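Local coordinates for protein putative sporulation-specific glycosylase ydhD (PDB 3CZ8) that probably hydrolyses glycosidic bonds during sporulation, this chain being the glycosyl hydrolase 18 (chitinase class II) part of a longer protein that also carries LysM domains, at residues 13-18 and 177-182; 207-212 and 298-303. The protein carries 1 engineered substitution. One frame throughout, in Å; residues are numbered along the deposited sequence. Where two conformers were deposited one is given.

Contact 1: residues 13-18 and 177-182; sequences FYVLRN and YMFIMA
Phe13 and Phe179 meet inside the beta barrel as an aromatic pair that is neither a stack nor an edge-to-face contact: the ring centroids lie 5.2 Å apart and the planes are inclined by 40°. The two side chains slide past one another in opposite directions. Phe13 CE1 comes over one face of the Phe179 ring, offset toward the rim, and lies 3.7 Å from Phe179 CD2. With CG anti to the backbone N (chi1 -173°), the Phe13 ring reaches between Phe179 and Met181.

The far end of the same ring takes a Met-aromatic contact. Met181 SD lies 4.6 Å from the Phe13 centroid, oblique to the ring, and the terminal methyl makes the closer touch, Met181 CE lying 3.5 Å from Phe13 CZ. Bends at chi2 and chi3 fold the thioether back toward the ring. Met181 is also near Glu120, the predicted proton donor, so this end of the cluster probably lines the barrel interior beside the active site.

Apolar packing adds Val15, whose CG2 lies 4.1 Å from Phe179 CE1, oblique to the ring. An alanine in place of Phe13 would probably open a gap between the strands, leaving the face of Phe179 and the methyl of Met181 without their shared partner.

The axes of strands 13-17 and 177-181 approach to only 10.5 Å and run at 105°, as expected of strands facing each other across a TIM barrel, the fold of this family. Strand 9-17 is hydrogen-bonded between 35-42 and 302-310, strand 177-181 lies between 147-153 and 217-220, and Trp306 of strand 302-310 packs edge-to-face with Phe13.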
ATOM      1  N   PHE A  13      -1.020   0.673  11.324  1.00 27.65           N
ATOM      2  CA  PHE A  13      -2.234   1.432  11.603  1.00 24.94           C
ATOM      3  C   PHE A  13      -1.890   2.690  12.402  1.00 24.56           C
ATOM      4  O   PHE A  13      -1.240   2.617  13.448  1.00 32.43           O
ATOM      5  CB  PHE A  13      -3.215   0.548  12.379  1.00 31.37           C
ATOM      6  CG  PHE A  13      -4.570   1.167  12.592  1.00 31.69           C
ATOM      7  CD1 PHE A  13      -4.900   1.740  13.820  1.00 27.88           C
ATOM      8  CD2 PHE A  13      -5.524   1.160  11.572  1.00 18.64           C
ATOM      9  CE1 PHE A  13      -6.157   2.301  14.033  1.00 29.95           C
ATOM     10  CE2 PHE A  13      -6.789   1.714  11.776  1.00 27.98           C
ATOM     11  CZ  PHE A  13      -7.103   2.287  13.009  1.00 27.43           C
ATOM     12  N   TYR A  14      -2.317   3.847  11.912  1.00 32.31           N
ATOM     13  CA  TYR A  14      -1.918   5.098  12.545  1.00 30.97           C
ATOM     14  C   TYR A  14      -3.086   5.996  12.900  1.00 32.65           C
ATOM     15  O   TYR A  14      -4.135   5.958  12.258  1.00 31.85           O
ATOM     16  CB  TYR A  14      -0.828   5.826  11.729  1.00 33.20           C
ATOM     17  CG  TYR A  14      -1.322   6.668  10.571  1.00 34.71           C
ATOM     18  CD1 TYR A  14      -1.352   8.056  10.668  1.00 34.45           C
ATOM     19  CD2 TYR A  14      -1.740   6.082   9.376  1.00 28.55           C
ATOM     20  CE1 TYR A  14      -1.788   8.839   9.616  1.00 44.56           C
ATOM     21  CE2 TYR A  14      -2.189   6.867   8.308  1.00 20.31           C
ATOM     22  CZ  TYR A  14      -2.214   8.243   8.441  1.00 25.71           C
ATOM     23  OH  TYR A  14      -2.651   9.036   7.406  1.00 38.40           O
ATOM     24  N   VAL A  15      -2.890   6.800  13.937  1.00 27.14           N
ATOM     25  CA  VAL A  15      -3.970   7.569  14.541  1.00 26.06           C
ATOM     26  C   VAL A  15      -3.932   9.035  14.098  1.00 28.32           C
ATOM     27  O   VAL A  15      -2.898   9.698  14.202  1.00 34.21           O
ATOM     28  CB  VAL A  15      -3.936   7.415  16.089  1.00 23.97           C
ATOM     29  CG1 VAL A  15      -4.915   8.338  16.766  1.00 24.36           C
ATOM     30  CG2 VAL A  15      -4.244   5.969  16.477  1.00 31.34           C
ATOM     31  N   LEU A  16      -5.065   9.509  13.577  1.00 24.94           N
ATOM     32  CA  LEU A  16      -5.240  10.894  13.128  1.00 25.59           C
ATOM     33  C   LEU A  16      -6.206  11.587  14.072  1.00 32.28           C
ATOM     34  O   LEU A  16      -7.424  11.476  13.905  1.00 34.35           O
ATOM     35  CB  LEU A  16      -5.819  10.929  11.706  1.00 29.41           C
ATOM     36  CG  LEU A  16      -4.941  10.379  10.583  1.00 44.12           C
ATOM     37  CD1 LEU A  16      -5.768   9.593   9.596  1.00 36.83           C
ATOM     38  CD2 LEU A  16      -4.175  11.501   9.892  1.00 31.94           C
ATOM     39  N   ARG A  17      -5.661  12.291  15.066  1.00 34.82           N
ATOM     40  CA  ARG A  17      -6.466  12.869  16.141  1.00 45.53           C
ATOM     41  C   ARG A  17      -7.535  13.854  15.658  1.00 39.54           C
ATOM     42  O   ARG A  17      -7.311  14.608  14.708  1.00 49.13           O
ATOM     43  CB  ARG A  17      -5.566  13.525  17.200  1.00 50.28           C
ATOM     44  CG  ARG A  17      -6.340  14.051  18.406  1.00 65.24           C
ATOM     45  CD  ARG A  17      -5.489  14.786  19.404  1.00 60.24           C
ATOM     46  NE  ARG A  17      -5.259  13.957  20.581  1.00 83.21           N
ATOM     47  CZ  ARG A  17      -4.881  14.418  21.768  1.00 84.33           C
ATOM     48  NH1 ARG A  17      -4.675  15.717  21.949  1.00 76.72           N
ATOM     49  NH2 ARG A  17      -4.710  13.570  22.774  1.00 76.19           N
ATOM     50  N   ASN A  18      -8.708  13.783  16.291  1.00 39.28           N
ATOM     51  CA  ASN A  18      -9.725  14.833  16.260  1.00 43.10           C
ATOM     52  C   ASN A  18      -9.053  16.186  16.531  1.00 55.71           C
ATOM     53  O   ASN A  18      -8.525  16.399  17.628  1.00 49.45           O
ATOM     54  CB  ASN A  18     -10.777  14.529  17.337  1.00 50.96           C
ATOM     55  CG  ASN A  18     -11.991  15.454  17.291  1.00 34.87           C
ATOM     56  OD1 ASN A  18     -11.982  16.509  16.663  1.00 57.08           O
ATOM     57  ND2 ASN A  18     -13.049  15.047  17.976  1.00 43.37           N
ATOM     58  N   TYR A 177      -7.429   2.485  24.792  1.00 27.69           N
ATOM     59  CA  TYR A 177      -8.070   2.928  23.551  1.00 19.21           C
ATOM     60  C   TYR A 177      -8.661   1.775  22.740  1.00 23.55           C
ATOM     61  O   TYR A 177      -8.121   0.673  22.715  1.00 23.56           O
ATOM     62  CB  TYR A 177      -7.099   3.755  22.683  1.00 22.69           C
ATOM     63  CG  TYR A 177      -6.620   5.036  23.345  1.00 19.22           C
ATOM     64  CD1 TYR A 177      -7.394   6.191  23.319  1.00 27.67           C
ATOM     65  CD2 TYR A 177      -5.393   5.079  24.008  1.00 24.36           C
ATOM     66  CE1 TYR A 177      -6.957   7.363  23.942  1.00 33.58           C
ATOM     67  CE2 TYR A 177      -4.952   6.234  24.631  1.00 25.82           C
ATOM     68  CZ  TYR A 177      -5.733   7.371  24.593  1.00 36.90           C
ATOM     69  OH  TYR A 177      -5.282   8.514  25.217  1.00 38.50           O
ATOM     70  N   MET A 178      -9.771   2.050  22.064  1.00 23.99           N
ATOM     71  CA  MET A 178     -10.450   1.049  21.251  1.00 26.18           C
ATOM     72  C   MET A 178     -10.442   1.514  19.806  1.00 27.48           C
ATOM     73  O   MET A 178     -10.983   2.579  19.487  1.00 20.93           O
ATOM     74  CB  MET A 178     -11.887   0.843  21.757  1.00 31.54           C
ATOM     75  CG  MET A 178     -12.729  -0.197  21.014  1.00 49.57           C
ATOM     76  SD  MET A 178     -14.424  -0.385  21.662  1.00 37.23           S
ATOM     77  CE  MET A 178     -14.052  -0.956  23.294  1.00  7.65           C
ATOM     78  N   PHE A 179      -9.792   0.729  18.946  1.00 18.02           N
ATOM     79  CA  PHE A 179      -9.782   1.016  17.520  1.00 25.21           C
ATOM     80  C   PHE A 179     -10.926   0.226  16.898  1.00 25.21           C
ATOM     81  O   PHE A 179     -10.869  -1.001  16.808  1.00 24.05           O
ATOM     82  CB  PHE A 179      -8.453   0.601  16.853  1.00 18.12           C
ATOM     83  CG  PHE A 179      -7.202   1.219  17.455  1.00 18.57           C
ATOM     84  CD1 PHE A 179      -7.231   2.427  18.149  1.00 35.32           C
ATOM     85  CD2 PHE A 179      -5.972   0.591  17.265  1.00 23.09           C
ATOM     86  CE1 PHE A 179      -6.066   2.979  18.671  1.00 29.39           C
ATOM     87  CE2 PHE A 179      -4.803   1.139  17.777  1.00 36.98           C
ATOM     88  CZ  PHE A 179      -4.854   2.335  18.480  1.00 28.53           C
ATOM     89  N   ILE A 180     -11.970   0.923  16.474  1.00 25.99           N
ATOM     90  CA  ILE A 180     -13.123   0.246  15.901  1.00 22.03           C
ATOM     91  C   ILE A 180     -12.945   0.164  14.404  1.00 20.14           C
ATOM     92  O   ILE A 180     -12.836   1.182  13.731  1.00 28.64           O
ATOM     93  CB  ILE A 180     -14.457   0.934  16.267  1.00 32.59           C
ATOM     94  CG1 ILE A 180     -14.672   0.882  17.780  1.00 35.25           C
ATOM     95  CG2 ILE A 180     -15.629   0.263  15.538  1.00 22.02           C
ATOM     96  CD1 ILE A 180     -15.787   1.740  18.241  1.00 39.76           C
ATOM     97  N   MET A 181     -12.895  -1.058  13.885  1.00 24.66           N
ATOM     98  CA  MET A 181     -12.644  -1.257  12.468  1.00 26.07           C
ATOM     99  C   MET A 181     -13.954  -1.169  11.690  1.00 24.70           C
ATOM    100  O   MET A 181     -14.554  -2.183  11.325  1.00 36.12           O
ATOM    101  CB  MET A 181     -11.867  -2.562  12.240  1.00 27.33           C
ATOM    102  CG  MET A 181     -10.502  -2.618  12.971  1.00 37.30           C
ATOM    103  SD  MET A 181      -9.253  -1.356  12.535  1.00 33.24           S
ATOM    104  CE  MET A 181      -9.578  -0.053  13.655  1.00 40.01           C
ATOM    105  N   ALA A 182     -14.386   0.071  11.458  1.00 25.97           N
ATOM    106  CA  ALA A 182     -15.708   0.365  10.909  1.00 23.78           C
ATOM    107  C   ALA A 182     -15.719   0.326   9.381  1.00 27.19           C
ATOM    108  O   ALA A 182     -15.823   1.364   8.718  1.00 30.91           O
ATOM    109  CB  ALA A 182     -16.207   1.711  11.424  1.00 16.89           C
TER

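Contact 2: residues 207-212 and 298-303; sequences FTIAQV and YRLQAI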
ATOM      1  N   PHE A 207     -24.045   2.802  19.547  1.00 33.63           N
ATOM      2  CA  PHE A 207     -23.914   1.599  20.363  1.00 37.12           C
ATOM      3  C   PHE A 207     -22.677   1.651  21.269  1.00 44.60           C
ATOM      4  O   PHE A 207     -22.714   1.165  22.402  1.00 47.74           O
ATOM      5  CB  PHE A 207     -23.874   0.372  19.444  1.00 41.52           C
ATOM      6  CG  PHE A 207     -23.628  -0.934  20.155  1.00 50.03           C
ATOM      7  CD1 PHE A 207     -24.658  -1.577  20.837  1.00 44.00           C
ATOM      8  CD2 PHE A 207     -22.373  -1.543  20.105  1.00 39.62           C
ATOM      9  CE1 PHE A 207     -24.439  -2.790  21.482  1.00 23.09           C
ATOM     10  CE2 PHE A 207     -22.146  -2.755  20.743  1.00 35.40           C
ATOM     11  CZ  PHE A 207     -23.184  -3.384  21.431  1.00 37.91           C
ATOM     12  N   THR A 208     -21.595   2.250  20.770  1.00 39.56           N
ATOM     13  CA  THR A 208     -20.326   2.314  21.502  1.00 35.98           C
ATOM     14  C   THR A 208     -20.278   3.393  22.599  1.00 33.29           C
ATOM     15  O   THR A 208     -19.751   3.156  23.685  1.00 31.21           O
ATOM     16  CB  THR A 208     -19.126   2.500  20.540  1.00 37.11           C
ATOM     17  OG1 THR A 208     -19.292   1.653  19.400  1.00 34.85           O
ATOM     18  CG2 THR A 208     -17.832   2.124  21.228  1.00 31.65           C
ATOM     19  N   ILE A 209     -20.830   4.572  22.318  1.00 32.67           N
ATOM     20  CA  ILE A 209     -20.812   5.690  23.273  1.00 35.26           C
ATOM     21  C   ILE A 209     -21.749   5.483  24.475  1.00 40.33           C
ATOM     22  O   ILE A 209     -21.717   6.251  25.440  1.00 47.31           O
ATOM     23  CB  ILE A 209     -21.127   7.047  22.589  1.00 41.21           C
ATOM     24  CG1 ILE A 209     -22.556   7.045  22.032  1.00 40.58           C
ATOM     25  CG2 ILE A 209     -20.065   7.371  21.531  1.00 42.23           C
ATOM     26  CD1 ILE A 209     -22.955   8.292  21.299  1.00 38.96           C
ATOM     27  N   ALA A 210     -22.579   4.446  24.399  1.00 38.31           N
ATOM     28  CA  ALA A 210     -23.430   4.023  25.506  1.00 45.69           C
ATOM     29  C   ALA A 210     -22.692   3.034  26.399  1.00 41.91           C
ATOM     30  O   ALA A 210     -23.220   2.613  27.426  1.00 44.92           O
ATOM     31  CB  ALA A 210     -24.710   3.394  24.972  1.00 43.66           C
ATOM     32  N   GLN A 211     -21.471   2.673  26.006  1.00 42.64           N
ATOM     33  CA  GLN A 211     -20.720   1.620  26.677  1.00 40.72           C
ATOM     34  C   GLN A 211     -19.277   1.982  27.018  1.00 33.31           C
ATOM     35  O   GLN A 211     -18.701   1.413  27.943  1.00 36.74           O
ATOM     36  CB  GLN A 211     -20.750   0.341  25.833  1.00 42.12           C
ATOM     37  CG  GLN A 211     -21.998  -0.502  26.037  1.00 53.96           C
ATOM     38  CD  GLN A 211     -22.088  -1.647  25.056  1.00 77.18           C
ATOM     39  OE1 GLN A 211     -22.139  -1.437  23.844  1.00 78.46           O
ATOM     40  NE2 GLN A 211     -22.108  -2.871  25.571  1.00 83.78           N
ATOM     41  N   VAL A 212     -18.692   2.916  26.266  1.00 35.33           N
ATOM     42  CA  VAL A 212     -17.269   3.276  26.404  1.00 34.31           C
ATOM     43  C   VAL A 212     -17.146   4.809  26.460  1.00 24.88           C
ATOM     44  O   VAL A 212     -17.869   5.488  25.741  1.00 31.99           O
ATOM     45  CB  VAL A 212     -16.426   2.743  25.189  1.00 36.51           C
ATOM     46  CG1 VAL A 212     -14.938   2.831  25.466  1.00 29.32           C
ATOM     47  CG2 VAL A 212     -16.785   1.293  24.839  1.00 43.39           C
ATOM     48  N   TYR A 298     -19.441  13.549  17.486  1.00 48.91           N
ATOM     49  CA  TYR A 298     -19.628  12.749  18.688  1.00 39.58           C
ATOM     50  C   TYR A 298     -18.499  12.895  19.702  1.00 43.91           C
ATOM     51  O   TYR A 298     -18.428  12.108  20.656  1.00 48.88           O
ATOM     52  CB  TYR A 298     -19.814  11.280  18.318  1.00 37.78           C
ATOM     53  CG  TYR A 298     -21.188  10.950  17.805  1.00 39.95           C
ATOM     54  CD1 TYR A 298     -21.470  10.951  16.442  1.00 31.55           C
ATOM     55  CD2 TYR A 298     -22.213  10.624  18.687  1.00 27.49           C
ATOM     56  CE1 TYR A 298     -22.743  10.635  15.972  1.00 35.04           C
ATOM     57  CE2 TYR A 298     -23.484  10.303  18.228  1.00 41.72           C
ATOM     58  CZ  TYR A 298     -23.742  10.310  16.875  1.00 36.76           C
ATOM     59  OH  TYR A 298     -25.006   9.992  16.436  1.00 51.02           O
ATOM     60  N   ARG A 299     -17.642  13.902  19.484  1.00 44.14           N
ATOM     61  CA  ARG A 299     -16.491  14.193  20.350  0.50 44.55           C
ATOM     62  C   ARG A 299     -15.590  12.976  20.589  1.00 52.51           C
ATOM     63  O   ARG A 299     -15.080  12.763  21.697  1.00 56.12           O
ATOM     64  CB  ARG A 299     -16.944  14.821  21.678  0.50 49.63           C
ATOM     65  CG  ARG A 299     -17.110  16.330  21.643  0.50 44.23           C
ATOM     66  CD  ARG A 299     -17.547  16.859  23.004  0.50 38.44           C
ATOM     67  NE  ARG A 299     -16.748  18.010  23.419  0.50 38.61           N
ATOM     68  CZ  ARG A 299     -15.626  17.927  24.131  0.50 29.22           C
ATOM     69  NH1 ARG A 299     -14.965  19.030  24.456  0.50 31.92           N
ATOM     70  NH2 ARG A 299     -15.161  16.744  24.523  0.50 39.03           N
ATOM     71  N   LEU A 300     -15.387  12.181  19.541  1.00 52.35           N
ATOM     72  CA  LEU A 300     -14.554  10.978  19.610  1.00 40.16           C
ATOM     73  C   LEU A 300     -13.070  11.336  19.552  1.00 31.48           C
ATOM     74  O   LEU A 300     -12.719  12.459  19.198  1.00 39.39           O
ATOM     75  CB  LEU A 300     -14.934  10.023  18.477  1.00 37.12           C
ATOM     76  CG  LEU A 300     -15.961   8.910  18.724  1.00 52.71           C
ATOM     77  CD1 LEU A 300     -16.967   9.168  19.855  1.00 35.85           C
ATOM     78  CD2 LEU A 300     -16.665   8.552  17.430  1.00 39.45           C
ATOM     79  N   GLN A 301     -12.207  10.378  19.889  1.00 32.12           N
ATOM     80  CA  GLN A 301     -10.762  10.620  19.981  1.00 31.65           C
ATOM     81  C   GLN A 301     -10.071  10.888  18.648  1.00 40.36           C
ATOM     82  O   GLN A 301      -9.301  11.845  18.535  1.00 41.04           O
ATOM     83  CB  GLN A 301     -10.060   9.459  20.696  1.00 32.98           C
ATOM     84  CG  GLN A 301      -8.525   9.546  20.772  1.00 36.33           C
ATOM     85  CD  GLN A 301      -8.007  10.678  21.672  1.00 53.12           C
ATOM     86  OE1 GLN A 301      -6.944  11.238  21.418  1.00 39.97           O
ATOM     87  NE2 GLN A 301      -8.748  11.000  22.730  1.00 42.38           N
ATOM     88  N   ALA A 302     -10.348  10.048  17.649  1.00 36.70           N
ATOM     89  CA  ALA A 302      -9.582  10.059  16.405  1.00 35.05           C
ATOM     90  C   ALA A 302     -10.209   9.267  15.269  1.00 35.87           C
ATOM     91  O   ALA A 302     -11.112   8.451  15.473  1.00 36.07           O
ATOM     92  CB  ALA A 302      -8.176   9.531  16.657  1.00 27.62           C
ATOM     93  N   ILE A 303      -9.702   9.544  14.068  1.00 41.59           N
ATOM     94  CA  ILE A 303      -9.833   8.685  12.901  1.00 31.85           C
ATOM     95  C   ILE A 303      -8.556   7.828  12.873  1.00 36.37           C
ATOM     96  O   ILE A 303      -7.473   8.318  13.195  1.00 34.73           O
ATOM     97  CB  ILE A 303     -10.013   9.555  11.613  1.00 40.57           C
ATOM     98  CG1 ILE A 303     -11.480  10.008  11.456  1.00 24.08           C
ATOM     99  CG2 ILE A 303      -9.488   8.868  10.348  1.00 38.77           C
ATOM    100  CD1 ILE A 303     -12.429   8.978  10.868  1.00 26.76           C
TER
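Ile209 makes a small apolar contact with Tyr298 and Leu300, joining the chain at the end of helix 198-208 to the turn between helix 285-297 and strand 302-310. The summed buried surface of 106 Å² reflects how few groups take part. The longer branch ends in CD1, which lies 3.6 Å from Tyr298 CD2 and almost as near to CE2, so the methyl lies obliquely against the CD2-CE2 bond of the phenol ring while the two side chains cross at about a right angle. The shorter branch places Ile209 CG2 4.0 Å from Leu300 CD1. A chi1 of 64° sets CG1 between the backbone N and the carbonyl carbon, and an extended chi2 then carries CD1 out to the tyrosine.

Backbone turns place both partners. Tyr298 is the first residue to leave helical torsions after helix 285-297, which ends in a Schellman motif with Arg299 at C' in positive phi; this turn lets Leu300 and Tyr298 both reach Ile209. On the other segment, Thr208 O accepts from Gln211 N at 2.9 Å and from Val212 N at 2.8 Å, turning the chain around Ile209 and Ala210.

Neighbouring elements extend the apolar cluster. Tyr298 also packs on Arg202 and Ile205 of helix 198-208, while Leu300 reaches Ile205 as well as Ile217 and Ile219 of strand 217-220, so the contact lies where two outer helices of the barrel meet strands 217-220 and 302-310.

In the fold
The centres of contact 1 and contact 2 lie about 11 Å apart, and they are in series along the chain, 13-18/177-182 closing before 207-212/298-303 opens. Strands 9-17 and 302-310 pair directly between them, Leu16 N probably donating to Ile303 O at 2.7 Å; just beyond, the Asn18 side chain adds a separate tie, ND2 probably donating to Leu300 O at 2.9 Å. Contact 1 packs the barrel interior, whereas contact 2 packs its outer layer, about 16 Å from the chain centre and away from the predicted active site. The side chain of Met181 is about 6 Å from that of Glu120; a glycerol, probably from the crystallisation liquor, lies about 4 Å from the Val15 side chain.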